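Capsid polyprotein VP90 (Turkey astrovirus 2, PDB 3TS3) forms the astrovirus capsid, whose dimeric surface spike is the P2 projection domain crystallised here, and probably self-assembles into an icosahedral immature particle. Local coordinates at residues C[30-42]-C[80-92]. Numbering follows the deposited sequence. Where two conformers were deposited one is given.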
loop_
_atom_site.group_PDB
_atom_site.type_symbol
_atom_site.label_atom_id
_atom_site.label_comp_id
_atom_site.label_asym_id
_atom_site.label_seq_id
_atom_site.Cartn_x
_atom_site.Cartn_y
_atom_site.Cartn_z
ATOM N N GLU C 30 -17.459 -10.738 0.900
ATOM C CA GLU C 30 -17.555 -9.332 0.531
ATOM C C GLU C 30 -16.298 -8.755 -0.090
ATOM O O GLU C 30 -15.180 -9.111 0.267
ATOM C CB GLU C 30 -17.885 -8.421 1.722
ATOM C CG GLU C 30 -18.835 -8.918 2.768
ATOM C CD GLU C 30 -18.599 -8.191 4.092
ATOM O OE1 GLU C 30 -18.374 -6.957 4.069
ATOM O OE2 GLU C 30 -18.606 -8.850 5.151
ATOM N N THR C 31 -16.515 -7.787 -0.959
ATOM C CA THR C 31 -15.459 -6.992 -1.517
ATOM C C THR C 31 -14.796 -6.195 -0.397
ATOM O O THR C 31 -15.446 -5.766 0.544
ATOM C CB THR C 31 -16.048 -5.993 -2.529
ATOM O OG1 THR C 31 -16.235 -6.640 -3.791
ATOM C CG2 THR C 31 -15.151 -4.783 -2.696
ATOM N N GLY C 32 -13.490 -6.006 -0.510
ATOM C CA GLY C 32 -12.747 -5.159 0.405
ATOM C C GLY C 32 -12.453 -5.658 1.802
ATOM O O GLY C 32 -12.174 -4.857 2.677
ATOM N N VAL C 33 -12.491 -6.971 2.000
ATOM C CA VAL C 33 -12.185 -7.509 3.367
ATOM C C VAL C 33 -10.671 -7.763 3.563
ATOM O O VAL C 33 -10.225 -7.733 4.699
ATOM C CB VAL C 33 -12.941 -8.846 3.566
ATOM C CG1 VAL C 33 -12.591 -9.460 4.889
ATOM C CG2 VAL C 33 -14.453 -8.625 3.474
ATOM N N PHE C 34 -9.922 -7.789 2.467
ATOM C CA PHE C 34 -8.464 -7.753 2.579
ATOM C C PHE C 34 -7.790 -6.943 1.475
ATOM O O PHE C 34 -8.283 -6.844 0.362
ATOM C CB PHE C 34 -7.830 -9.128 2.738
ATOM C CG PHE C 34 -8.086 -10.060 1.591
ATOM C CD1 PHE C 34 -7.190 -10.160 0.541
ATOM C CD2 PHE C 34 -9.191 -10.876 1.591
ATOM C CE1 PHE C 34 -7.416 -11.036 -0.492
ATOM C CE2 PHE C 34 -9.413 -11.750 0.557
ATOM C CZ PHE C 34 -8.527 -11.829 -0.479
ATOM N N CYS C 35 -6.645 -6.373 1.817
ATOM C CA CYS C 35 -5.872 -5.546 0.924
ATOM C C CYS C 35 -4.457 -6.093 0.784
ATOM O O CYS C 35 -3.798 -6.347 1.778
ATOM C CB CYS C 35 -5.820 -4.129 1.495
ATOM S SG CYS C 35 -4.605 -3.031 0.733
ATOM N N LEU C 36 -3.999 -6.238 -0.454
ATOM C CA LEU C 36 -2.633 -6.659 -0.712
ATOM C C LEU C 36 -1.747 -5.435 -0.868
ATOM O O LEU C 36 -1.952 -4.621 -1.754
ATOM C CB LEU C 36 -2.548 -7.497 -1.994
ATOM C CG LEU C 36 -1.136 -7.839 -2.483
ATOM C CD1 LEU C 36 -0.442 -8.817 -1.540
ATOM C CD2 LEU C 36 -1.180 -8.393 -3.903
ATOM N N ALA C 37 -0.752 -5.325 0.006
ATOM C CA ALA C 37 0.246 -4.265 -0.062
ATOM C C ALA C 37 1.594 -4.940 -0.277
ATOM O O ALA C 37 1.891 -5.933 0.352
ATOM C CB ALA C 37 0.249 -3.433 1.218
ATOM N N ALA C 38 2.373 -4.437 -1.218
ATOM C CA ALA C 38 3.650 -5.058 -1.521
ATOM C C ALA C 38 4.587 -4.122 -2.273
ATOM O O ALA C 38 4.146 -3.165 -2.895
ATOM C CB ALA C 38 3.432 -6.334 -2.310
ATOM N N ILE C 39 5.862 -4.495 -2.290
ATOM C CA ILE C 39 6.784 -4.036 -3.323
ATOM C C ILE C 39 6.901 -5.336 -4.148
ATOM O O ILE C 39 7.556 -6.272 -3.729
ATOM C CB ILE C 39 8.183 -3.686 -2.809
ATOM C CG1 ILE C 39 8.122 -2.588 -1.748
ATOM C CG2 ILE C 39 9.074 -3.290 -3.972
ATOM C CD1 ILE C 39 7.294 -1.475 -2.139
ATOM N N PRO C 40 6.270 -5.379 -5.307
ATOM C CA PRO C 40 6.368 -6.572 -6.146
ATOM C C PRO C 40 7.752 -6.692 -6.759
ATOM O O PRO C 40 8.461 -5.715 -6.871
ATOM C CB PRO C 40 5.331 -6.326 -7.252
ATOM C CG PRO C 40 4.492 -5.179 -6.764
ATOM C CD PRO C 40 5.418 -4.355 -5.924
ATOM N N ALA C 41 8.111 -7.900 -7.156
ATOM C CA ALA C 41 9.374 -8.117 -7.831
ATOM C C ALA C 41 9.095 -8.548 -9.262
ATOM O O ALA C 41 8.154 -9.281 -9.520
ATOM C CB ALA C 41 10.207 -9.152 -7.108
ATOM N N ALA C 42 9.917 -8.051 -10.174
ATOM C CA ALA C 42 9.779 -8.347 -11.590
ATOM C C ALA C 42 11.059 -8.930 -12.157
ATOM O O ALA C 42 12.145 -8.655 -11.673
ATOM C CB ALA C 42 9.413 -7.090 -12.363
ATOM N N LEU C 80 3.811 -10.299 -11.806
ATOM C CA LEU C 80 4.719 -9.858 -10.753
ATOM C C LEU C 80 4.671 -10.774 -9.533
ATOM O O LEU C 80 3.654 -11.372 -9.240
ATOM C CB LEU C 80 4.416 -8.416 -10.345
ATOM C CG LEU C 80 4.520 -7.355 -11.438
ATOM C CD1 LEU C 80 4.424 -5.980 -10.796
ATOM C CD2 LEU C 80 5.823 -7.496 -12.194
ATOM N N ASP C 81 5.794 -10.864 -8.832
ATOM C CA ASP C 81 5.922 -11.724 -7.665
ATOM C C ASP C 81 5.809 -10.868 -6.404
ATOM O O ASP C 81 6.560 -9.931 -6.229
ATOM C CB ASP C 81 7.298 -12.399 -7.722
ATOM C CG ASP C 81 7.605 -13.238 -6.499
ATOM O OD1 ASP C 81 6.683 -13.660 -5.802
ATOM O OD2 ASP C 81 8.799 -13.481 -6.267
ATOM N N VAL C 82 4.840 -11.170 -5.545
ATOM C CA VAL C 82 4.675 -10.424 -4.304
ATOM C C VAL C 82 5.045 -11.253 -3.077
ATOM O O VAL C 82 4.767 -10.872 -1.964
ATOM C CB VAL C 82 3.254 -9.835 -4.167
ATOM C CG1 VAL C 82 3.029 -8.766 -5.225
ATOM C CG2 VAL C 82 2.203 -10.934 -4.259
ATOM N N THR C 83 5.699 -12.383 -3.300
ATOM C CA THR C 83 6.002 -13.288 -2.203
ATOM C C THR C 83 6.905 -12.737 -1.102
ATOM O O THR C 83 6.634 -12.928 0.070
ATOM C CB THR C 83 6.676 -14.568 -2.740
ATOM O OG1 THR C 83 5.936 -15.065 -3.859
ATOM C CG2 THR C 83 6.741 -15.632 -1.667
ATOM N N GLN C 84 8.002 -12.093 -1.467
ATOM C CA GLN C 84 8.922 -11.623 -0.444
ATOM C C GLN C 84 8.397 -10.525 0.488
ATOM O O GLN C 84 8.550 -10.617 1.694
ATOM C CB GLN C 84 10.250 -11.178 -1.071
ATOM C CG GLN C 84 11.305 -10.797 -0.032
ATOM C CD GLN C 84 12.688 -10.662 -0.613
ATOM O OE1 GLN C 84 12.868 -10.127 -1.689
ATOM N NE2 GLN C 84 13.673 -11.141 0.114
ATOM N N THR C 85 7.819 -9.475 -0.086
ATOM C CA THR C 85 7.396 -8.328 0.714
ATOM C C THR C 85 5.894 -8.190 0.973
ATOM O O THR C 85 5.477 -7.355 1.753
ATOM C CB THR C 85 7.911 -7.020 0.099
ATOM O OG1 THR C 85 7.165 -6.707 -1.080
ATOM C CG2 THR C 85 9.376 -7.164 -0.262
ATOM N N GLY C 86 5.102 -9.021 0.320
ATOM C CA GLY C 86 3.664 -8.894 0.418
ATOM C C GLY C 86 3.054 -9.097 1.791
ATOM O O GLY C 86 3.473 -9.944 2.557
ATOM N N VAL C 87 2.046 -8.289 2.089
ATOM C CA VAL C 87 1.302 -8.412 3.334
ATOM C C VAL C 87 -0.170 -8.172 3.043
ATOM O O VAL C 87 -0.503 -7.561 2.040
ATOM C CB VAL C 87 1.766 -7.397 4.403
ATOM C CG1 VAL C 87 3.223 -7.625 4.773
ATOM C CG2 VAL C 87 1.532 -5.968 3.934
ATOM N N LEU C 88 -1.043 -8.661 3.914
ATOM C CA LEU C 88 -2.457 -8.344 3.788
ATOM C C LEU C 88 -2.899 -7.471 4.946
ATOM O O LEU C 88 -2.662 -7.814 6.093
ATOM C CB LEU C 88 -3.331 -9.600 3.784
ATOM C CG LEU C 88 -3.209 -10.636 2.669
ATOM C CD1 LEU C 88 -4.363 -11.637 2.769
ATOM C CD2 LEU C 88 -3.194 -9.968 1.293
ATOM N N PHE C 89 -3.535 -6.353 4.617
ATOM C CA PHE C 89 -4.187 -5.505 5.603
ATOM C C PHE C 89 -5.628 -5.972 5.684
ATOM O O PHE C 89 -6.219 -6.328 4.684
ATOM C CB PHE C 89 -4.220 -4.034 5.176
ATOM C CG PHE C 89 -2.932 -3.284 5.392
ATOM C CD1 PHE C 89 -1.932 -3.331 4.452
ATOM C CD2 PHE C 89 -2.749 -2.499 6.512
ATOM C CE1 PHE C 89 -0.770 -2.634 4.627
ATOM C CE2 PHE C 89 -1.581 -1.803 6.703
ATOM C CZ PHE C 89 -0.593 -1.859 5.756
ATOM N N GLY C 90 -6.176 -5.953 6.885
ATOM C CA GLY C 90 -7.567 -6.288 7.110
ATOM C C GLY C 90 -8.532 -5.171 6.770
ATOM O O GLY C 90 -8.153 -4.017 6.693
ATOM N N GLN C 91 -9.802 -5.534 6.653
ATOM C CA GLN C 91 -10.874 -4.619 6.313
ATOM C C GLN C 91 -10.784 -3.470 7.311
ATOM O O GLN C 91 -10.555 -3.696 8.476
ATOM C CB GLN C 91 -12.190 -5.380 6.516
ATOM C CG GLN C 91 -13.459 -4.626 6.158
ATOM C CD GLN C 91 -14.708 -5.389 6.553
ATOM O OE1 GLN C 91 -14.682 -6.208 7.458
ATOM N NE2 GLN C 91 -15.802 -5.108 5.873
ATOM N N PRO C 92 -10.984 -2.238 6.851
ATOM C CA PRO C 92 -10.691 -1.078 7.692
ATOM C C PRO C 92 -11.456 -1.053 9.014
ATOM O O PRO C 92 -10.871 -0.672 10.010
ATOM C CB PRO C 92 -11.086 0.103 6.798
ATOM C CG PRO C 92 -10.774 -0.381 5.424
ATOM C CD PRO C 92 -11.067 -1.864 5.426
HETATM O O HOH W 1 7.640 -9.051 -3.076
#
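The carbonyl oxygen of Ile-39 is approached by two groups: Thr-85 OG1 donates to Ile-39 O at 2.7 Å, and a water lies 2.9 Å from the same oxygen. The hydroxyl stands above the carbonyl plane, at a C=O...OG1 angle of 112°; chi1 of 74° sets OG1 between the backbone N and carbonyl carbon of Thr-85. That water also accepts from Thr-85 N, so it sits between the two backbones at the break in the pairing. Two antiparallel pairings flank this site. In one, Cys-35 faces Phe-89 and Ala-37 faces Val-87 as hydrogen-bonded pairs; the bond from Ala-37 N to Val-87 O (3.0 Å) is nearly straight at 172°. In the other, Ala-41 pairs with Asp-81, and Ala-41 N lies 2.7 Å from Asp-81 O. The register slips by two residues between them, the extra residues of 80-92 being taken up by the turn that Gly-86 N closes onto Val-82 O. On one sheet face Ala-37 CB meets the Phe-89 ring edge in plane, 3.6 Å from CE1; on the other, Leu-88 CD1 lies 3.9 Å from Phe-34 CD1, the two side chains side by side. Beyond the slip, Leu-80 splits its two methyls, CD1 against Pro-40 CB and CD2 3.6 Å from Ala-42 CB. Tyr-186 OH of the second subunit hydrogen-bonds to Ala-38 N, so this interrupted antiparallel strand pairing forms part of the dimer interface of the spike domain.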